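Local coordinates for protein hydrolase, alpha/beta hydrolase FOLD family (Staphylococcus aureus, PDB 2XMZ) that probably catalyses formation of 2-succinyl-6-hydroxy-2,4-cyclohexadiene-1-carboxylate in menaquinone biosynthesis, acting as a lyase built on the alpha/beta hydrolase fold, at residues N198-I206 / I224-P233; K207-G215 / F255-E266. All coordinates share one frame; numbering follows the deposited sequence. Where two conformers were deposited one is given.

Interaction 1. Residues N198-I206 / I224-P233; sequences NLWPRLKEI and IAKKMANLIP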
loop_
_atom_site.group_PDB
_atom_site.type_symbol
_atom_site.label_atom_id
_atom_site.label_comp_id
_atom_site.label_asym_id
_atom_site.label_seq_id
_atom_site.Cartn_x
_atom_site.Cartn_y
_atom_site.Cartn_z
ATOM N N ASN A 198 -16.656 2.862 1.280
ATOM C CA ASN A 198 -16.259 4.132 1.886
ATOM C C ASN A 198 -15.916 3.896 3.361
ATOM O O ASN A 198 -16.816 3.789 4.206
ATOM C CB ASN A 198 -17.416 5.138 1.761
ATOM C CG ASN A 198 -17.242 6.355 2.651
ATOM O OD1 ASN A 198 -16.126 6.727 2.998
ATOM N ND2 ASN A 198 -18.352 6.991 3.006
ATOM N N LEU A 199 -14.623 3.838 3.671
ATOM C CA LEU A 199 -14.174 3.533 5.048
ATOM C C LEU A 199 -14.029 4.778 5.926
ATOM O O LEU A 199 -13.623 4.689 7.097
ATOM C CB LEU A 199 -12.871 2.728 5.030
ATOM C CG LEU A 199 -12.908 1.352 4.357
ATOM C CD1 LEU A 199 -11.512 0.738 4.430
ATOM C CD2 LEU A 199 -13.925 0.431 5.012
ATOM N N TRP A 200 -14.367 5.936 5.358
ATOM C CA TRP A 200 -14.271 7.208 6.072
ATOM C C TRP A 200 -14.995 7.181 7.432
ATOM O O TRP A 200 -14.405 7.561 8.436
ATOM C CB TRP A 200 -14.757 8.369 5.189
ATOM C CG TRP A 200 -13.724 8.785 4.172
ATOM C CD1 TRP A 200 -13.683 8.431 2.850
ATOM C CD2 TRP A 200 -12.564 9.601 4.406
ATOM N NE1 TRP A 200 -12.586 9.002 2.239
ATOM C CE2 TRP A 200 -11.878 9.718 3.173
ATOM C CE3 TRP A 200 -12.033 10.239 5.537
ATOM C CZ2 TRP A 200 -10.692 10.454 3.040
ATOM C CZ3 TRP A 200 -10.853 10.968 5.401
ATOM C CH2 TRP A 200 -10.206 11.078 4.166
ATOM N N PRO A 201 -16.260 6.702 7.474
ATOM C CA PRO A 201 -16.981 6.667 8.759
ATOM C C PRO A 201 -16.531 5.565 9.746
ATOM O O PRO A 201 -16.948 5.581 10.895
ATOM C CB PRO A 201 -18.443 6.474 8.344
ATOM C CG PRO A 201 -18.388 5.819 7.023
ATOM C CD PRO A 201 -17.120 6.271 6.352
ATOM N N ARG A 202 -15.665 4.656 9.301
ATOM C CA ARG A 202 -15.138 3.578 10.152
ATOM C C ARG A 202 -13.708 3.860 10.633
ATOM O O ARG A 202 -13.154 3.077 11.378
ATOM C CB ARG A 202 -15.200 2.221 9.418
ATOM C CG ARG A 202 -16.630 1.642 9.227
ATOM C CD ARG A 202 -16.621 0.100 9.349
ATOM N NE ARG A 202 -17.883 -0.534 8.961
ATOM C CZ ARG A 202 -18.927 -0.729 9.772
ATOM N NH1 ARG A 202 -20.024 -1.320 9.303
ATOM N NH2 ARG A 202 -18.888 -0.340 11.052
ATOM N N LEU A 203 -13.104 4.971 10.197
ATOM C CA LEU A 203 -11.739 5.341 10.644
ATOM C C LEU A 203 -11.612 5.502 12.154
ATOM O O LEU A 203 -10.555 5.198 12.728
ATOM C CB LEU A 203 -11.259 6.639 9.972
ATOM C CG LEU A 203 -11.009 6.572 8.464
ATOM C CD1 LEU A 203 -10.439 7.906 7.984
ATOM C CD2 LEU A 203 -10.086 5.375 8.097
ATOM N N LYS A 204 -12.676 6.007 12.783
ATOM C CA LYS A 204 -12.716 6.170 14.225
ATOM C C LYS A 204 -12.667 4.838 14.976
ATOM O O LYS A 204 -12.364 4.814 16.156
ATOM C CB LYS A 204 -13.932 7.006 14.680
ATOM C CG LYS A 204 -15.286 6.417 14.358
ATOM C CD LYS A 204 -16.376 7.390 14.783
ATOM C CE LYS A 204 -17.569 7.313 13.880
ATOM N NZ LYS A 204 -18.218 5.979 13.951
ATOM N N GLU A 205 -12.924 3.735 14.278
ATOM C CA GLU A 205 -12.869 2.424 14.894
ATOM C C GLU A 205 -11.435 1.960 15.060
ATOM O O GLU A 205 -11.176 1.057 15.820
ATOM C CB GLU A 205 -13.619 1.401 14.048
ATOM C CG GLU A 205 -15.018 1.842 13.646
ATOM C CD GLU A 205 -15.805 0.698 13.050
ATOM O OE1 GLU A 205 -16.948 0.922 12.616
ATOM O OE2 GLU A 205 -15.261 -0.424 12.998
ATOM N N ILE A 206 -10.504 2.570 14.342
ATOM C CA ILE A 206 -9.109 2.120 14.356
ATOM C C ILE A 206 -8.461 2.690 15.606
ATOM O O ILE A 206 -8.202 3.870 15.655
ATOM C CB ILE A 206 -8.348 2.613 13.075
ATOM C CG1 ILE A 206 -8.974 2.022 11.815
ATOM C CG2 ILE A 206 -6.839 2.256 13.140
ATOM C CD1 ILE A 206 -8.336 2.558 10.560
ATOM N N ILE A 224 -6.015 14.375 1.999
ATOM C CA ILE A 224 -6.580 13.114 2.502
ATOM C C ILE A 224 -5.928 12.661 3.819
ATOM O O ILE A 224 -6.625 12.263 4.764
ATOM C CB ILE A 224 -6.484 12.010 1.452
ATOM C CG1 ILE A 224 -7.380 12.363 0.244
ATOM C CG2 ILE A 224 -6.888 10.638 2.050
ATOM C CD1 ILE A 224 -7.327 11.293 -0.820
ATOM N N ALA A 225 -4.605 12.757 3.884
ATOM C CA ALA A 225 -3.844 12.333 5.065
ATOM C C ALA A 225 -4.261 13.124 6.272
ATOM O O ALA A 225 -4.460 12.551 7.344
ATOM C CB ALA A 225 -2.346 12.477 4.828
ATOM N N LYS A 226 -4.442 14.435 6.096
ATOM C CA LYS A 226 -4.830 15.314 7.199
ATOM C C LYS A 226 -6.230 14.946 7.699
ATOM O O LYS A 226 -6.478 14.887 8.908
ATOM C CB LYS A 226 -4.785 16.795 6.792
ATOM C CG LYS A 226 -3.374 17.366 6.633
ATOM C CD LYS A 226 -3.396 18.897 6.416
ATOM C CE LYS A 226 -2.092 19.365 5.768
ATOM N NZ LYS A 226 -2.056 20.833 5.561
ATOM N N LYS A 227 -7.130 14.673 6.758
ATOM C CA LYS A 227 -8.496 14.288 7.108
ATOM C C LYS A 227 -8.533 12.954 7.856
ATOM O O LYS A 227 -9.198 12.859 8.867
ATOM C CB LYS A 227 -9.372 14.215 5.873
ATOM C CG LYS A 227 -9.842 15.544 5.352
ATOM C CD LYS A 227 -10.697 15.243 4.137
ATOM C CE LYS A 227 -10.649 16.340 3.111
ATOM N NZ LYS A 227 -11.448 15.969 1.919
ATOM N N MET A 228 -7.810 11.952 7.352
ATOM C CA MET A 228 -7.657 10.664 8.038
ATOM C C MET A 228 -7.121 10.843 9.462
ATOM O O MET A 228 -7.660 10.271 10.407
ATOM C CB MET A 228 -6.723 9.722 7.263
ATOM C CG MET A 228 -7.262 9.253 5.911
ATOM S SD MET A 228 -6.412 7.793 5.364
ATOM C CE MET A 228 -4.766 8.459 5.118
ATOM N N ALA A 229 -6.075 11.646 9.609
ATOM C CA ALA A 229 -5.460 11.874 10.927
ATOM C C ALA A 229 -6.471 12.387 11.932
ATOM O O ALA A 229 -6.472 11.965 13.091
ATOM C CB ALA A 229 -4.296 12.840 10.811
ATOM N N ASN A 230 -7.345 13.291 11.483
ATOM C CA ASN A 230 -8.388 13.858 12.332
ATOM C C ASN A 230 -9.312 12.813 12.915
ATOM O O ASN A 230 -9.867 13.001 13.996
ATOM C CB ASN A 230 -9.273 14.831 11.537
ATOM C CG ASN A 230 -8.622 16.164 11.291
ATOM O OD1 ASN A 230 -7.680 16.552 11.987
ATOM N ND2 ASN A 230 -9.141 16.898 10.299
ATOM N N LEU A 231 -9.518 11.737 12.157
ATOM C CA LEU A 231 -10.574 10.770 12.430
ATOM C C LEU A 231 -10.071 9.508 13.128
ATOM O O LEU A 231 -10.817 8.873 13.861
ATOM C CB LEU A 231 -11.293 10.393 11.122
ATOM C CG LEU A 231 -12.220 11.516 10.581
ATOM C CD1 LEU A 231 -12.767 11.190 9.181
ATOM C CD2 LEU A 231 -13.353 11.824 11.555
ATOM N N ILE A 232 -8.826 9.141 12.860
ATOM C CA ILE A 232 -8.178 8.003 13.542
ATOM C C ILE A 232 -7.661 8.550 14.874
ATOM O O ILE A 232 -6.831 9.461 14.877
ATOM C CB ILE A 232 -7.047 7.401 12.674
ATOM C CG1 ILE A 232 -7.622 6.904 11.344
ATOM C CG2 ILE A 232 -6.270 6.295 13.445
ATOM C CD1 ILE A 232 -6.572 6.348 10.375
ATOM N N PRO A 233 -8.190 8.040 16.012
ATOM C CA PRO A 233 -7.963 8.737 17.285
ATOM C C PRO A 233 -6.505 8.788 17.779
ATOM O O PRO A 233 -6.099 9.808 18.347
ATOM C CB PRO A 233 -8.839 7.958 18.278
ATOM C CG PRO A 233 -9.064 6.648 17.649
ATOM C CD PRO A 233 -9.100 6.894 16.180
#
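The turns of 198-206 come closest to 224-233 at Lys204 and Ile232, whose CA atoms lie 4.9 Å apart, with no hydrogen bond passing between the two backbones. This is packing on one flank of the alpha/beta hydrolase fold: the loop that leads into strand 210-215 lies against the helix that follows that strand. Trp200 reaches furthest along the helix. With its CG beside the backbone N (chi1 -78°), the indole extends its six-membered ring to the helix, so that it is met mainly along its rim. Leu231 CD1 sits at that edge, 3.8 Å from Trp200 CE3, and Ile224 CG2 meets the far corner, 3.9 Å from Trp200 CZ2. Lys227 comes in obliquely with its CB, 3.6 Å from Trp200 CZ3, while its amino group extends off from the contact. The indole N-H is satisfied by the carbonyl of Gly119, a bond that would restrain the rotation of the ring, and Asn198 OD1 accepts a hydrogen bond from the backbone N-H of Trp200 in an Asx turn, the donor standing above the carbonyl plane. Leu203 fills the middle of the contact. Its CD1 approaches Met228 CG at 4.0 Å, and its CB lies against both Leu231 and Ile232. Leu98 of helix 92-103 touches Leu203 and Ile206 as well, joining a second helix to this apolar layer. Further along the chain, Ile206 and Ile232 meet through their CG2 branches. Backbone polar atoms enter at Met228 and Leu231: Met228 O takes the N-H groups of both Leu231 and Ile232, and Leu231 O receives a CA-H...O contact from Lys204 CA at 3.3 Å. Beside it, the ring of Pro233 brings CD to 3.2 Å from Ile206 O.

Interaction 2. Residues K207-G215 / F255-E266; sequences KVPTLILAG and FDTMILGFLKEE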
loop_
_atom_site.group_PDB
_atom_site.type_symbol
_atom_site.label_atom_id
_atom_site.label_comp_id
_atom_site.label_asym_id
_atom_site.label_seq_id
_atom_site.Cartn_x
_atom_site.Cartn_y
_atom_site.Cartn_z
ATOM N N LYS A 207 -8.204 1.858 16.613
ATOM C CA LYS A 207 -7.706 2.358 17.893
ATOM C C LYS A 207 -6.188 2.263 18.070
ATOM O O LYS A 207 -5.658 2.806 19.036
ATOM C CB LYS A 207 -8.378 1.641 19.075
ATOM C CG LYS A 207 -9.887 1.468 18.995
ATOM C CD LYS A 207 -10.627 2.783 18.848
ATOM C CE LYS A 207 -12.122 2.511 18.858
ATOM N NZ LYS A 207 -12.909 3.703 18.453
ATOM N N VAL A 208 -5.499 1.559 17.169
ATOM C CA VAL A 208 -4.065 1.304 17.330
ATOM C C VAL A 208 -3.271 2.553 16.951
ATOM O O VAL A 208 -3.765 3.391 16.195
ATOM C CB VAL A 208 -3.584 0.049 16.516
ATOM C CG1 VAL A 208 -4.257 -1.229 17.061
ATOM C CG2 VAL A 208 -3.822 0.208 15.018
ATOM N N PRO A 209 -2.052 2.701 17.501
ATOM C CA PRO A 209 -1.233 3.812 17.044
ATOM C C PRO A 209 -1.075 3.769 15.522
ATOM O O PRO A 209 -0.775 2.715 14.965
ATOM C CB PRO A 209 0.104 3.575 17.743
ATOM C CG PRO A 209 -0.300 2.845 19.048
ATOM C CD PRO A 209 -1.464 1.986 18.653
ATOM N N THR A 210 -1.283 4.910 14.869
ATOM C CA THR A 210 -1.275 4.989 13.398
ATOM C C THR A 210 -0.351 6.115 12.949
ATOM O O THR A 210 -0.448 7.255 13.453
ATOM C CB THR A 210 -2.702 5.197 12.849
ATOM O OG1 THR A 210 -3.513 4.078 13.223
ATOM C CG2 THR A 210 -2.723 5.305 11.317
ATOM N N LEU A 211 0.580 5.793 12.048
ATOM C CA LEU A 211 1.413 6.814 11.426
ATOM C C LEU A 211 0.886 7.035 10.016
ATOM O O LEU A 211 0.728 6.100 9.275
ATOM C CB LEU A 211 2.877 6.374 11.345
ATOM C CG LEU A 211 3.856 7.323 10.628
ATOM C CD1 LEU A 211 4.054 8.671 11.399
ATOM C CD2 LEU A 211 5.192 6.626 10.400
ATOM N N ILE A 212 0.608 8.285 9.668
ATOM C CA ILE A 212 0.158 8.631 8.318
ATOM C C ILE A 212 1.200 9.500 7.624
ATOM O O ILE A 212 1.663 10.505 8.182
ATOM C CB ILE A 212 -1.222 9.330 8.353
ATOM C CG1 ILE A 212 -2.270 8.389 8.966
ATOM C CG2 ILE A 212 -1.617 9.807 6.956
ATOM C CD1 ILE A 212 -3.475 9.090 9.622
ATOM N N LEU A 213 1.588 9.091 6.417
ATOM C CA LEU A 213 2.603 9.796 5.646
ATOM C C LEU A 213 1.985 10.241 4.332
ATOM O O LEU A 213 1.256 9.482 3.686
ATOM C CB LEU A 213 3.816 8.897 5.385
ATOM C CG LEU A 213 4.464 8.219 6.600
ATOM C CD1 LEU A 213 5.557 7.264 6.182
ATOM C CD2 LEU A 213 5.018 9.234 7.580
ATOM N N ALA A 214 2.270 11.478 3.949
ATOM C CA ALA A 214 1.899 11.983 2.629
ATOM C C ALA A 214 3.068 12.817 2.108
ATOM O O ALA A 214 3.857 13.328 2.889
ATOM C CB ALA A 214 0.623 12.828 2.712
ATOM N N GLY A 215 3.179 12.952 0.796
ATOM C CA GLY A 215 4.258 13.727 0.219
ATOM C C GLY A 215 3.768 15.126 -0.044
ATOM O O GLY A 215 2.681 15.305 -0.555
ATOM N N PHE A 255 11.914 8.492 4.791
ATOM C CA PHE A 255 10.864 7.479 4.922
ATOM C C PHE A 255 11.258 6.450 5.997
ATOM O O PHE A 255 10.476 6.185 6.914
ATOM C CB PHE A 255 10.576 6.795 3.571
ATOM C CG PHE A 255 9.685 5.585 3.678
ATOM C CD1 PHE A 255 8.293 5.714 3.662
ATOM C CD2 PHE A 255 10.238 4.317 3.817
ATOM C CE1 PHE A 255 7.466 4.586 3.773
ATOM C CE2 PHE A 255 9.425 3.191 3.930
ATOM C CZ PHE A 255 8.036 3.326 3.911
ATOM N N ASP A 256 12.460 5.887 5.879
ATOM C CA ASP A 256 12.964 4.908 6.850
ATOM C C ASP A 256 13.052 5.462 8.276
ATOM O O ASP A 256 12.624 4.808 9.234
ATOM C CB ASP A 256 14.328 4.366 6.423
ATOM C CG ASP A 256 14.241 3.422 5.241
ATOM O OD1 ASP A 256 13.126 2.950 4.943
ATOM O OD2 ASP A 256 15.295 3.148 4.626
ATOM N N THR A 257 13.598 6.671 8.394
ATOM C CA THR A 257 13.741 7.358 9.678
ATOM C C THR A 257 12.381 7.557 10.351
ATOM O O THR A 257 12.248 7.297 11.547
ATOM C CB THR A 257 14.422 8.716 9.490
ATOM O OG1 THR A 257 15.693 8.516 8.866
ATOM C CG2 THR A 257 14.612 9.435 10.832
ATOM N N MET A 258 11.384 8.004 9.578
ATOM C CA MET A 258 10.032 8.193 10.111
ATOM C C MET A 258 9.435 6.892 10.635
ATOM O O MET A 258 8.804 6.882 11.688
ATOM C CB MET A 258 9.081 8.834 9.092
ATOM C CG MET A 258 9.340 10.308 8.733
ATOM S SD MET A 258 9.390 11.499 10.098
ATOM C CE MET A 258 11.126 11.430 10.581
ATOM N N ILE A 259 9.653 5.792 9.923
ATOM C CA ILE A 259 9.064 4.507 10.321
ATOM C C ILE A 259 9.729 4.001 11.605
ATOM O O ILE A 259 9.045 3.648 12.571
ATOM C CB ILE A 259 9.212 3.443 9.227
ATOM C CG1 ILE A 259 8.679 3.953 7.879
ATOM C CG2 ILE A 259 8.506 2.137 9.634
ATOM C CD1 ILE A 259 7.198 4.145 7.816
ATOM N N LEU A 260 11.060 3.984 11.597
ATOM C CA LEU A 260 11.847 3.515 12.728
ATOM C C LEU A 260 11.524 4.296 14.001
ATOM O O LEU A 260 11.402 3.705 15.063
ATOM C CB LEU A 260 13.341 3.590 12.417
ATOM C CG LEU A 260 13.913 2.602 11.391
ATOM C CD1 LEU A 260 15.329 3.040 10.966
ATOM C CD2 LEU A 260 13.955 1.180 11.927
ATOM N N GLY A 261 11.351 5.612 13.869
ATOM C CA GLY A 261 11.058 6.487 15.003
ATOM C C GLY A 261 9.670 6.242 15.578
ATOM O O GLY A 261 9.486 6.261 16.805
ATOM N N PHE A 262 8.696 6.029 14.694
ATOM C CA PHE A 262 7.336 5.638 15.086
ATOM C C PHE A 262 7.399 4.292 15.793
ATOM O O PHE A 262 6.977 4.172 16.948
ATOM C CB PHE A 262 6.429 5.544 13.845
ATOM C CG PHE A 262 5.055 4.929 14.104
ATOM C CD1 PHE A 262 4.066 5.638 14.797
ATOM C CD2 PHE A 262 4.752 3.653 13.629
ATOM C CE1 PHE A 262 2.778 5.067 15.007
ATOM C CE2 PHE A 262 3.480 3.066 13.837
ATOM C CZ PHE A 262 2.485 3.789 14.518
ATOM N N LEU A 263 7.962 3.297 15.110
ATOM C CA LEU A 263 8.176 1.975 15.706
ATOM C C LEU A 263 8.907 2.044 17.049
ATOM O O LEU A 263 8.559 1.313 17.965
ATOM C CB LEU A 263 8.901 1.022 14.747
ATOM C CG LEU A 263 8.211 0.658 13.419
ATOM C CD1 LEU A 263 9.129 -0.199 12.563
ATOM C CD2 LEU A 263 6.862 -0.042 13.616
ATOM N N LYS A 264 9.908 2.921 17.151
ATOM C CA LYS A 264 10.643 3.156 18.408
ATOM C C LYS A 264 9.670 3.622 19.505
ATOM O O LYS A 264 9.636 3.047 20.596
ATOM C CB LYS A 264 11.744 4.221 18.209
ATOM C CG LYS A 264 13.150 3.894 18.769
ATOM C CD LYS A 264 13.149 3.484 20.226
ATOM C CE LYS A 264 14.571 3.243 20.743
ATOM N NZ LYS A 264 15.376 4.498 20.840
ATOM N N GLU A 265 8.873 4.645 19.184
ATOM C CA GLU A 265 7.919 5.251 20.122
ATOM C C GLU A 265 6.854 4.286 20.607
ATOM O O GLU A 265 6.393 4.384 21.741
ATOM C CB GLU A 265 7.246 6.471 19.499
ATOM C CG GLU A 265 8.152 7.669 19.399
ATOM C CD GLU A 265 7.689 8.682 18.374
ATOM O OE1 GLU A 265 6.792 8.365 17.563
ATOM O OE2 GLU A 265 8.238 9.806 18.380
ATOM N N GLU A 266 6.469 3.355 19.744
ATOM C CA GLU A 266 5.382 2.437 20.051
ATOM C C GLU A 266 5.847 1.062 20.551
ATOM O O GLU A 266 5.021 0.198 20.821
ATOM C CB GLU A 266 4.415 2.324 18.860
ATOM C CG GLU A 266 3.895 3.667 18.318
ATOM C CD GLU A 266 3.109 4.504 19.338
ATOM O OE1 GLU A 266 2.529 3.941 20.285
ATOM O OE2 GLU A 266 3.047 5.741 19.173
#
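Leu211 and Phe262 form the centre of this contact, the methylene of one lying over the ring of the other. Leu211 CB stands 3.7 Å from the centroid of the Phe262 ring and 10° off its normal, a CH-pi contact directly over the face. Glu266 CG lies over the opposite face, offset toward the rim, so the ring is held between a strand leucine and the next turn of its own helix. Phe262 has its CG anti to the backbone N (chi1 171°), a setting that carries the ring toward Pro209, whose O lies at its edge, 3.5 Å from Phe262 CZ. Further along, Leu211 CD2 is 3.8 Å from Met258 O and also touches Ile259. Leu213 CD1 touches both Ile259 CD1, at 3.9 Å, and the Phe255 ring, which it approaches obliquely with 4.0 Å to Phe255 CD1. At the other end Glu266, bent at chi2, brings its carboxylate alongside the CB-CG edge of the Pro209 ring, with OE1 3.3 Å from Pro209 CG. Strand 210-215 and helix 255-266 run nearly antiparallel (165°), their axes 9.8 Å apart, the packing of a C-terminal helix on the central sheet of an alpha/beta hydrolase. Thr210, whose CB points away from the helix, donates through OG1 to Val208 O. Outside the pair, Phe39 of helix 36-40 packs on Ile259, and the rings of His35, His248 and Phe88 meet Phe255. No hydrogen bond or salt bridge crosses between the segments: apart from the Glu266 carboxylate and the carbonyls of Pro209 and Met258, which meet carbon atoms, they join through apolar side chains, held by dispersion and CH-pi contact, which is less directional than hydrogen bonding.

Overall arrangement
From the N terminus, the chain passes through 198-206 into 207-215, makes helix 219-231 and strand 235-240, and ends in helix 252-266. Interaction 1 closes the shorter loop, bringing 224-233 back to the turns that precede strand 210-215, with that strand among the 17 residues between. Interaction 2 closes a longer one, with 39 residues between its segments. Because 207-215 lies inside the first loop and 255-266 beyond it, the two cross rather than nest. They meet through the strand: Ala225 CB lies 3.5 Å from Ile212 CG2, while Leu211 and Leu213 face helix 252-266. Strand 210-215 is thus sandwiched between helices 219-231 and 252-266.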